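Local structure of processed glycerol phosphate lipoteichoic acid synthase 2 (Bacillus subtilis, 2W8D) at residues A[39-48]-A[60-71]; A[72-80]-A[305-313]. The protein is a magnesium-binding protein domain of the sulfatase family, in the alkaline phosphatase clan. One frame throughout, in Å; residues are numbered along the deposited sequence.

Interaction 1: residues A[39-48]-A[60-71]. With MG (magnesium ion), chain C.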
loop_
_atom_site.group_PDB
_atom_site.type_symbol
_atom_site.label_atom_id
_atom_site.label_comp_id
_atom_site.label_asym_id
_atom_site.label_seq_id
_atom_site.Cartn_x
_atom_site.Cartn_y
_atom_site.Cartn_z
ATOM N N LEU A 39 -6.704 2.223 -0.250
ATOM C CA LEU A 39 -7.625 2.854 -1.218
ATOM C C LEU A 39 -7.810 1.948 -2.410
ATOM O O LEU A 39 -6.975 1.939 -3.332
ATOM C CB LEU A 39 -7.021 4.162 -1.695
ATOM C CG LEU A 39 -6.691 5.167 -0.592
ATOM C CD1 LEU A 39 -5.957 6.369 -1.132
ATOM C CD2 LEU A 39 -7.958 5.619 0.128
ATOM N N GLU A 40 -8.885 1.174 -2.397
ATOM C CA GLU A 40 -9.121 0.108 -3.363
ATOM C C GLU A 40 -9.024 0.562 -4.828
ATOM O O GLU A 40 -9.746 1.505 -5.250
ATOM C CB GLU A 40 -10.526 -0.479 -3.118
ATOM C CG GLU A 40 -10.886 -1.719 -3.922
ATOM C CD GLU A 40 -9.798 -2.785 -3.949
ATOM O OE1 GLU A 40 -9.443 -3.348 -2.873
ATOM O OE2 GLU A 40 -9.283 -3.053 -5.067
ATOM N N SER A 41 -8.160 -0.127 -5.591
ATOM C CA SER A 41 -8.092 -0.007 -7.058
ATOM C C SER A 41 -7.846 1.419 -7.553
ATOM O O SER A 41 -8.147 1.731 -8.701
ATOM C CB SER A 41 -9.382 -0.526 -7.691
ATOM O OG SER A 41 -9.550 -1.923 -7.519
ATOM N N LEU A 42 -7.316 2.278 -6.678
ATOM C CA LEU A 42 -7.098 3.694 -7.000
ATOM C C LEU A 42 -5.707 3.976 -7.603
ATOM O O LEU A 42 -4.675 3.730 -6.970
ATOM C CB LEU A 42 -7.324 4.543 -5.756
ATOM C CG LEU A 42 -7.415 6.034 -6.105
ATOM C CD1 LEU A 42 -8.692 6.337 -6.901
ATOM C CD2 LEU A 42 -7.311 6.910 -4.855
ATOM N N GLN A 43 -5.685 4.480 -8.827
ATOM C CA GLN A 43 -4.407 4.745 -9.556
ATOM C C GLN A 43 -4.106 6.243 -9.514
ATOM O O GLN A 43 -5.014 7.058 -9.443
ATOM C CB GLN A 43 -4.495 4.256 -11.018
ATOM C CG GLN A 43 -4.649 2.727 -11.138
ATOM C CD GLN A 43 -4.994 2.224 -12.536
ATOM O OE1 GLN A 43 -4.219 2.402 -13.502
ATOM N NE2 GLN A 43 -6.140 1.562 -12.651
ATOM N N SER A 44 -2.830 6.588 -9.612
ATOM C CA SER A 44 -2.378 7.961 -9.525
ATOM C C SER A 44 -2.908 8.859 -10.644
ATOM O O SER A 44 -3.004 10.052 -10.438
ATOM C CB SER A 44 -0.839 8.021 -9.506
ATOM O OG SER A 44 -0.292 7.517 -8.279
ATOM N N PHE A 45 -3.238 8.317 -11.818
ATOM C CA PHE A 45 -3.764 9.187 -12.884
ATOM C C PHE A 45 -5.034 9.945 -12.486
ATOM O O PHE A 45 -5.304 11.009 -13.032
ATOM C CB PHE A 45 -3.959 8.462 -14.228
ATOM C CG PHE A 45 -5.216 7.645 -14.308
ATOM C CD1 PHE A 45 -6.393 8.206 -14.749
ATOM C CD2 PHE A 45 -5.214 6.307 -13.950
ATOM C CE1 PHE A 45 -7.571 7.430 -14.803
ATOM C CE2 PHE A 45 -6.354 5.541 -14.031
ATOM C CZ PHE A 45 -7.543 6.109 -14.431
ATOM N N ILE A 46 -5.801 9.373 -11.566
ATOM C CA ILE A 46 -6.994 9.984 -11.005
ATOM C C ILE A 46 -6.748 11.294 -10.249
ATOM O O ILE A 46 -7.628 12.161 -10.212
ATOM C CB ILE A 46 -7.725 8.994 -10.067
ATOM C CG1 ILE A 46 -8.564 8.060 -10.933
ATOM C CG2 ILE A 46 -8.692 9.675 -9.234
ATOM C CD1 ILE A 46 -9.473 8.833 -11.948
ATOM N N ILE A 47 -5.567 11.420 -9.646
ATOM C CA ILE A 47 -5.197 12.615 -8.901
ATOM C C ILE A 47 -5.113 13.792 -9.868
ATOM O O ILE A 47 -4.402 13.737 -10.883
ATOM C CB ILE A 47 -3.883 12.407 -8.118
ATOM C CG1 ILE A 47 -4.023 11.285 -7.087
ATOM C CG2 ILE A 47 -3.475 13.672 -7.395
ATOM C CD1 ILE A 47 -5.240 11.393 -6.148
ATOM N N ASP A 48 -5.912 14.805 -9.595
ATOM C CA ASP A 48 -6.024 16.024 -10.407
ATOM C C ASP A 48 -6.795 15.868 -11.670
ATOM O O ASP A 48 -6.905 16.822 -12.422
ATOM C CB ASP A 48 -4.667 16.695 -10.669
ATOM C CG ASP A 48 -4.111 17.347 -9.411
ATOM O OD1 ASP A 48 -4.912 17.668 -8.508
ATOM O OD2 ASP A 48 -2.888 17.515 -9.292
ATOM N N LEU A 60 -8.514 14.251 -1.983
ATOM C CA LEU A 60 -7.185 13.674 -2.166
ATOM C C LEU A 60 -6.313 14.696 -2.865
ATOM O O LEU A 60 -5.153 14.870 -2.491
ATOM C CB LEU A 60 -7.257 12.334 -2.915
ATOM C CG LEU A 60 -7.957 11.219 -2.086
ATOM C CD1 LEU A 60 -8.067 9.854 -2.832
ATOM C CD2 LEU A 60 -7.362 10.979 -0.690
ATOM N N ASN A 61 -6.881 15.396 -3.848
ATOM C CA ASN A 61 -6.208 16.541 -4.492
ATOM C C ASN A 61 -5.731 17.608 -3.518
ATOM O O ASN A 61 -4.607 18.091 -3.635
ATOM C CB ASN A 61 -7.097 17.200 -5.568
ATOM C CG ASN A 61 -7.482 16.236 -6.651
ATOM O OD1 ASN A 61 -6.944 15.119 -6.734
ATOM N ND2 ASN A 61 -8.437 16.635 -7.472
ATOM N N LYS A 62 -6.568 17.973 -2.556
ATOM C CA LYS A 62 -6.160 18.998 -1.587
ATOM C C LYS A 62 -4.940 18.497 -0.792
ATOM O O LYS A 62 -3.965 19.210 -0.620
ATOM C CB LYS A 62 -7.315 19.391 -0.656
ATOM C CG LYS A 62 -7.081 20.713 0.045
ATOM C CD LYS A 62 -8.143 21.030 1.103
ATOM C CE LYS A 62 -8.059 20.105 2.309
ATOM N NZ LYS A 62 -8.762 20.707 3.486
ATOM N N LEU A 63 -4.976 17.254 -0.364
ATOM C CA LEU A 63 -3.829 16.662 0.335
ATOM C C LEU A 63 -2.576 16.657 -0.530
ATOM O O LEU A 63 -1.475 16.908 -0.041
ATOM C CB LEU A 63 -4.144 15.218 0.740
ATOM C CG LEU A 63 -5.361 15.024 1.636
ATOM C CD1 LEU A 63 -5.509 13.573 1.964
ATOM C CD2 LEU A 63 -5.217 15.859 2.929
ATOM N N ALA A 64 -2.764 16.316 -1.803
ATOM C CA ALA A 64 -1.708 16.328 -2.777
ATOM C C ALA A 64 -1.116 17.714 -2.931
ATOM O O ALA A 64 0.071 17.831 -3.218
ATOM C CB ALA A 64 -2.208 15.786 -4.134
ATOM N N HIS A 65 -1.920 18.761 -2.707
ATOM C CA HIS A 65 -1.444 20.115 -2.937
ATOM C C HIS A 65 -1.165 20.948 -1.700
ATOM O O HIS A 65 -0.693 22.081 -1.821
ATOM C CB HIS A 65 -2.357 20.854 -3.927
ATOM C CG HIS A 65 -2.259 20.302 -5.308
ATOM N ND1 HIS A 65 -1.140 20.477 -6.094
ATOM C CD2 HIS A 65 -3.101 19.515 -6.020
ATOM C CE1 HIS A 65 -1.314 19.856 -7.245
ATOM N NE2 HIS A 65 -2.498 19.268 -7.227
ATOM N N ASP A 66 -1.411 20.367 -0.517
ATOM C CA ASP A 66 -1.286 21.131 0.733
ATOM C C ASP A 66 0.163 21.345 1.154
ATOM O O ASP A 66 1.082 20.827 0.552
ATOM C CB ASP A 66 -2.143 20.541 1.883
ATOM C CG ASP A 66 -1.623 19.207 2.405
ATOM O OD1 ASP A 66 -0.432 18.893 2.219
ATOM O OD2 ASP A 66 -2.412 18.462 3.022
ATOM N N ASN A 67 0.350 22.110 2.215
ATOM C CA ASN A 67 1.670 22.426 2.719
ATOM C C ASN A 67 2.181 21.464 3.799
ATOM O O ASN A 67 3.243 21.691 4.371
ATOM C CB ASN A 67 1.677 23.867 3.220
ATOM C CG ASN A 67 0.527 24.173 4.214
ATOM O OD1 ASN A 67 -0.107 23.273 4.782
ATOM N ND2 ASN A 67 0.276 25.465 4.429
ATOM N N GLU A 68 1.451 20.381 4.065
ATOM C CA GLU A 68 1.750 19.523 5.229
ATOM C C GLU A 68 1.792 18.024 4.971
ATOM O O GLU A 68 2.452 17.289 5.701
ATOM C CB GLU A 68 0.803 19.823 6.413
ATOM C CG GLU A 68 -0.702 19.674 6.147
ATOM C CD GLU A 68 -1.560 20.127 7.349
ATOM O OE1 GLU A 68 -1.482 19.482 8.429
ATOM O OE2 GLU A 68 -2.317 21.124 7.221
ATOM N N THR A 69 1.090 17.563 3.942
ATOM C CA THR A 69 0.994 16.132 3.681
ATOM C C THR A 69 2.066 15.703 2.680
ATOM O O THR A 69 2.275 16.373 1.672
ATOM C CB THR A 69 -0.402 15.784 3.164
ATOM O OG1 THR A 69 -1.377 16.349 4.043
ATOM C CG2 THR A 69 -0.605 14.279 3.081
ATOM N N PHE A 70 2.771 14.617 2.998
ATOM C CA PHE A 70 3.710 14.003 2.069
ATOM C C PHE A 70 2.870 13.346 1.018
ATOM O O PHE A 70 1.996 12.536 1.341
ATOM C CB PHE A 70 4.523 12.868 2.676
ATOM C CG PHE A 70 5.537 13.276 3.720
ATOM C CD1 PHE A 70 6.812 13.658 3.357
ATOM C CD2 PHE A 70 5.246 13.149 5.069
ATOM C CE1 PHE A 70 7.748 13.970 4.311
ATOM C CE2 PHE A 70 6.180 13.449 6.030
ATOM C CZ PHE A 70 7.429 13.862 5.656
ATOM N N TYR A 71 3.128 13.686 -0.236
ATOM C CA TYR A 71 2.512 12.986 -1.347
ATOM C C TYR A 71 3.629 12.512 -2.285
ATOM O O TYR A 71 4.560 13.269 -2.556
ATOM C CB TYR A 71 1.525 13.900 -2.086
ATOM C CG TYR A 71 0.980 13.265 -3.355
ATOM C CD1 TYR A 71 0.238 12.083 -3.285
ATOM C CD2 TYR A 71 1.228 13.823 -4.612
ATOM C CE1 TYR A 71 -0.257 11.485 -4.423
ATOM C CE2 TYR A 71 0.746 13.214 -5.790
ATOM C CZ TYR A 71 0.009 12.045 -5.673
ATOM O OH TYR A 71 -0.484 11.401 -6.784
HETATM MG MG MG C . -7.923 -4.347 -4.177
HETATM O O HOH W 1 -9.237 14.429 -9.268
#
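Asp48 and His65 close the outer end of this contact, where the loop leaving the end of strand 33-39 in the sulfatase-family sheet folds onto helix 58-65 and the strand after it. His65 NE2 donates to Asp48 OD2 at 2.7 Å; the oxygen is met on its syn side and the carboxylate lies only 19° from the ring plane, so the two groups are nearly coplanar and meet edge to edge. Beside them Asp48 N donates to Asn61 OD1 at 3.1 Å, from above the amide plane, while Asn61 ND2 is held by Glu55 and by a water shared with Ile46 O. Ile47 fills the angle between helix and strand: CD1 lies 3.9 Å from Leu60 CB, and CG2, anti to the backbone N, turns to the methyl of Ala64. Its CG1 lies 3.6 Å from Tyr71 OH. Deeper, Leu42 CD2 and Leu60 CD1 meet tip to tip, with Met255 and Phe293 of the sheet also against Leu60. The loop begins at the type II turn 39-42, whose Glu40 binds magnesium together with Asp258 and His259. Ser41 OG donates to Glu40 OE2 on its anti lone pair at 2.7 Å, leaving both carboxylate oxygens on the ion, OE1 at 2.2 Å.

Interaction 2: residues A[72-80]-A[305-313]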
loop_
_atom_site.group_PDB
_atom_site.type_symbol
_atom_site.label_atom_id
_atom_site.label_comp_id
_atom_site.label_asym_id
_atom_site.label_seq_id
_atom_site.Cartn_x
_atom_site.Cartn_y
_atom_site.Cartn_z
ATOM N N PHE A 72 3.533 11.258 -2.732
ATOM C CA PHE A 72 4.518 10.617 -3.589
ATOM C C PHE A 72 3.848 10.270 -4.921
ATOM O O PHE A 72 2.968 9.395 -4.966
ATOM C CB PHE A 72 5.063 9.331 -2.930
ATOM C CG PHE A 72 5.559 9.524 -1.503
ATOM C CD1 PHE A 72 6.916 9.673 -1.232
ATOM C CD2 PHE A 72 4.672 9.546 -0.440
ATOM C CE1 PHE A 72 7.372 9.849 0.073
ATOM C CE2 PHE A 72 5.126 9.721 0.868
ATOM C CZ PHE A 72 6.479 9.872 1.117
ATOM N N ASP A 73 4.277 10.949 -5.998
ATOM C CA ASP A 73 3.679 10.819 -7.328
ATOM C C ASP A 73 4.410 9.831 -8.280
ATOM O O ASP A 73 3.979 9.590 -9.428
ATOM C CB ASP A 73 3.527 12.212 -7.962
ATOM C CG ASP A 73 4.863 12.889 -8.214
ATOM O OD1 ASP A 73 5.815 12.740 -7.431
ATOM O OD2 ASP A 73 4.981 13.592 -9.208
ATOM N N ASN A 74 5.514 9.275 -7.803
ATOM C CA ASN A 74 6.187 8.191 -8.493
ATOM C C ASN A 74 6.303 6.923 -7.616
ATOM O O ASN A 74 7.362 6.326 -7.480
ATOM C CB ASN A 74 7.541 8.659 -8.979
ATOM C CG ASN A 74 7.439 9.711 -10.031
ATOM O OD1 ASN A 74 6.654 9.596 -10.978
ATOM N ND2 ASN A 74 8.248 10.737 -9.899
ATOM N N PHE A 75 5.183 6.529 -7.034
ATOM C CA PHE A 75 5.119 5.385 -6.150
ATOM C C PHE A 75 4.317 4.292 -6.866
ATOM O O PHE A 75 3.279 4.563 -7.424
ATOM C CB PHE A 75 4.476 5.802 -4.816
ATOM C CG PHE A 75 4.179 4.663 -3.904
ATOM C CD1 PHE A 75 5.167 4.132 -3.079
ATOM C CD2 PHE A 75 2.913 4.119 -3.862
ATOM C CE1 PHE A 75 4.895 3.068 -2.229
ATOM C CE2 PHE A 75 2.620 3.041 -3.018
ATOM C CZ PHE A 75 3.595 2.519 -2.212
ATOM N N PHE A 76 4.830 3.077 -6.881
ATOM C CA PHE A 76 4.283 2.016 -7.682
ATOM C C PHE A 76 3.787 0.847 -6.821
ATOM O O PHE A 76 4.468 0.423 -5.877
ATOM C CB PHE A 76 5.360 1.524 -8.682
ATOM C CG PHE A 76 5.758 2.572 -9.707
ATOM C CD1 PHE A 76 5.232 2.536 -11.006
ATOM C CD2 PHE A 76 6.656 3.601 -9.373
ATOM C CE1 PHE A 76 5.579 3.521 -11.958
ATOM C CE2 PHE A 76 7.011 4.580 -10.318
ATOM C CZ PHE A 76 6.469 4.536 -11.606
ATOM N N HIS A 77 2.642 0.269 -7.183
ATOM C CA HIS A 77 2.269 -1.018 -6.557
ATOM C C HIS A 77 3.207 -2.141 -7.061
ATOM O O HIS A 77 3.695 -2.097 -8.180
ATOM C CB HIS A 77 0.799 -1.363 -6.799
ATOM C CG HIS A 77 0.534 -1.924 -8.161
ATOM N ND1 HIS A 77 0.602 -3.279 -8.431
ATOM C CD2 HIS A 77 0.217 -1.317 -9.331
ATOM C CE1 HIS A 77 0.337 -3.482 -9.709
ATOM N NE2 HIS A 77 0.117 -2.306 -10.281
ATOM N N GLN A 78 3.463 -3.141 -6.229
ATOM C CA GLN A 78 4.346 -4.227 -6.638
ATOM C C GLN A 78 3.651 -5.575 -6.506
ATOM O O GLN A 78 4.321 -6.599 -6.351
ATOM C CB GLN A 78 5.647 -4.187 -5.817
ATOM C CG GLN A 78 6.440 -2.862 -5.973
ATOM C CD GLN A 78 7.595 -2.779 -5.024
ATOM O OE1 GLN A 78 7.399 -2.721 -3.799
ATOM N NE2 GLN A 78 8.816 -2.805 -5.563
ATOM N N THR A 79 2.322 -5.567 -6.591
ATOM C CA THR A 79 1.502 -6.736 -6.369
ATOM C C THR A 79 1.498 -7.707 -7.530
ATOM O O THR A 79 1.836 -7.345 -8.679
ATOM C CB THR A 79 0.010 -6.367 -6.045
ATOM O OG1 THR A 79 -0.591 -5.759 -7.183
ATOM C CG2 THR A 79 -0.109 -5.422 -4.810
ATOM N N GLY A 80 1.137 -8.951 -7.207
ATOM C CA GLY A 80 0.911 -10.006 -8.200
ATOM C C GLY A 80 -0.523 -10.519 -8.029
ATOM O O GLY A 80 -1.491 -9.727 -7.814
ATOM N N HIS A 305 9.299 13.308 -5.130
ATOM C CA HIS A 305 9.276 12.749 -6.504
ATOM C C HIS A 305 10.163 11.524 -6.700
ATOM O O HIS A 305 10.279 10.993 -7.812
ATOM C CB HIS A 305 9.618 13.821 -7.554
ATOM C CG HIS A 305 8.848 15.081 -7.367
ATOM N ND1 HIS A 305 7.470 15.111 -7.380
ATOM C CD2 HIS A 305 9.253 16.344 -7.099
ATOM C CE1 HIS A 305 7.058 16.345 -7.135
ATOM N NE2 HIS A 305 8.120 17.112 -6.971
ATOM N N LYS A 306 10.805 11.102 -5.630
ATOM C CA LYS A 306 11.595 9.890 -5.668
ATOM C C LYS A 306 10.740 8.680 -6.078
ATOM O O LYS A 306 9.646 8.485 -5.579
ATOM C CB LYS A 306 12.199 9.624 -4.294
ATOM C CG LYS A 306 13.248 10.643 -3.876
ATOM C CD LYS A 306 13.934 10.128 -2.644
ATOM C CE LYS A 306 14.806 11.180 -1.972
ATOM N NZ LYS A 306 15.190 10.623 -0.634
ATOM N N TYR A 307 11.261 7.885 -7.002
ATOM C CA TYR A 307 10.678 6.583 -7.373
ATOM C C TYR A 307 10.710 5.678 -6.144
ATOM O O TYR A 307 11.680 5.711 -5.395
ATOM C CB TYR A 307 11.438 6.010 -8.579
ATOM C CG TYR A 307 11.000 6.677 -9.865
ATOM C CD1 TYR A 307 11.163 8.049 -10.073
ATOM C CD2 TYR A 307 10.364 5.942 -10.847
ATOM C CE1 TYR A 307 10.706 8.669 -11.273
ATOM C CE2 TYR A 307 9.919 6.525 -12.029
ATOM C CZ TYR A 307 10.079 7.862 -12.234
ATOM O OH TYR A 307 9.602 8.341 -13.412
ATOM N N ALA A 308 9.623 4.932 -5.921
ATOM C CA ALA A 308 9.451 4.089 -4.744
ATOM C C ALA A 308 8.388 3.034 -4.998
ATOM O O ALA A 308 7.515 3.248 -5.809
ATOM C CB ALA A 308 9.045 4.957 -3.516
ATOM N N GLY A 309 8.420 1.919 -4.269
ATOM C CA GLY A 309 7.374 0.894 -4.374
ATOM C C GLY A 309 6.773 0.500 -3.029
ATOM O O GLY A 309 7.229 0.960 -1.993
ATOM N N ASP A 310 5.731 -0.327 -3.046
ATOM C CA ASP A 310 5.095 -0.827 -1.827
ATOM C C ASP A 310 6.038 -1.234 -0.693
ATOM O O ASP A 310 5.712 -0.947 0.442
ATOM C CB ASP A 310 4.238 -2.065 -2.130
ATOM C CG ASP A 310 2.965 -1.730 -2.814
ATOM O OD1 ASP A 310 2.414 -0.606 -2.579
ATOM O OD2 ASP A 310 2.535 -2.587 -3.619
ATOM N N VAL A 311 7.160 -1.929 -0.987
ATOM C CA VAL A 311 8.046 -2.487 0.060
ATOM C C VAL A 311 8.806 -1.375 0.813
ATOM O O VAL A 311 9.398 -1.608 1.884
ATOM C CB VAL A 311 9.058 -3.549 -0.495
ATOM C CG1 VAL A 311 8.339 -4.863 -0.964
ATOM C CG2 VAL A 311 9.911 -2.969 -1.591
ATOM N N ASP A 312 8.781 -0.165 0.252
ATOM C CA ASP A 312 9.429 0.973 0.883
ATOM C C ASP A 312 8.594 1.632 1.989
ATOM O O ASP A 312 9.139 2.382 2.781
ATOM C CB ASP A 312 9.807 2.038 -0.154
ATOM C CG ASP A 312 10.674 1.498 -1.284
ATOM O OD1 ASP A 312 11.411 0.516 -1.084
ATOM O OD2 ASP A 312 10.663 2.106 -2.363
ATOM N N VAL A 313 7.289 1.371 2.046
ATOM C CA VAL A 313 6.432 2.059 3.027
ATOM C C VAL A 313 6.781 1.763 4.493
ATOM O O VAL A 313 6.905 2.689 5.307
ATOM C CB VAL A 313 4.915 1.839 2.764
ATOM C CG1 VAL A 313 4.041 2.707 3.705
ATOM C CG2 VAL A 313 4.576 2.192 1.356
HETATM O O HOH W 2 7.305 9.592 -5.429
#
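Asn74 lies flat over one face of the Tyr307 ring, its amide plane 21° from the ring and its CB 3.9 Å from the ring centroid in a CH-pi contact. The same amide sends ND2 straight to His305 O (2.9 Å, 170° at the hydrogen), while OD1 is taken by Arg289. Phe76 also meets Tyr307, but the near-parallel rings are slid apart, centroids 5.8 Å from each other, and touch through Phe76 CE2 and Tyr307 CD2; Ile352 packs against both. Strands 70-76 and 308-309 pair in parallel, with Phe75 and Ala308 on one face and Phe76 on the other. Phe75, with CG anti to the backbone N (chi1 172°), swings its ring beside the Ala308 methyl and on to Val313 CG2, 3.7 Å from Phe75 CE1. At one end His305 ND1 binds Asp73 OD1 at 2.9 Å, the carboxylate turned steeply to the imidazole. At the other, past the backbone bond Asp310 N to Phe76 O, each segment offers a side-chain acceptor: Asp310 OD2 takes Gln78 N at 2.8 Å, and Gln78 OE1 takes Val311 N at 2.9 Å, while Gln78 NE2 goes to Pro345 O. These acceptors satisfy the backbone N-H groups of buried Gln78 and Val311 beyond the paired strands.

The two contacts come in series along the chain and adjoin at strand 70-76, with centres about 14 Å apart. Interaction 1 is local, joining the loop after strand 33-39 to helix 58-65 with only 11 residues between its segments, whereas interaction 2 brings in strand 308-309 from 224 residues further on. Both reach the same mixed sheet, in which strands 70-76 and 308-309 are neighbours. Residues 39-48 supply Glu40 to the magnesium site, and the segment 72-80 carries Thr79, whose side chain lies about 8 Å from the ion, shortly before the phosphothreonine at position 84. Strand 70-76 thus runs from one contact to the other, and the loops that adjoin the paired strands, at Glu40 and Thr79, come near the same ion.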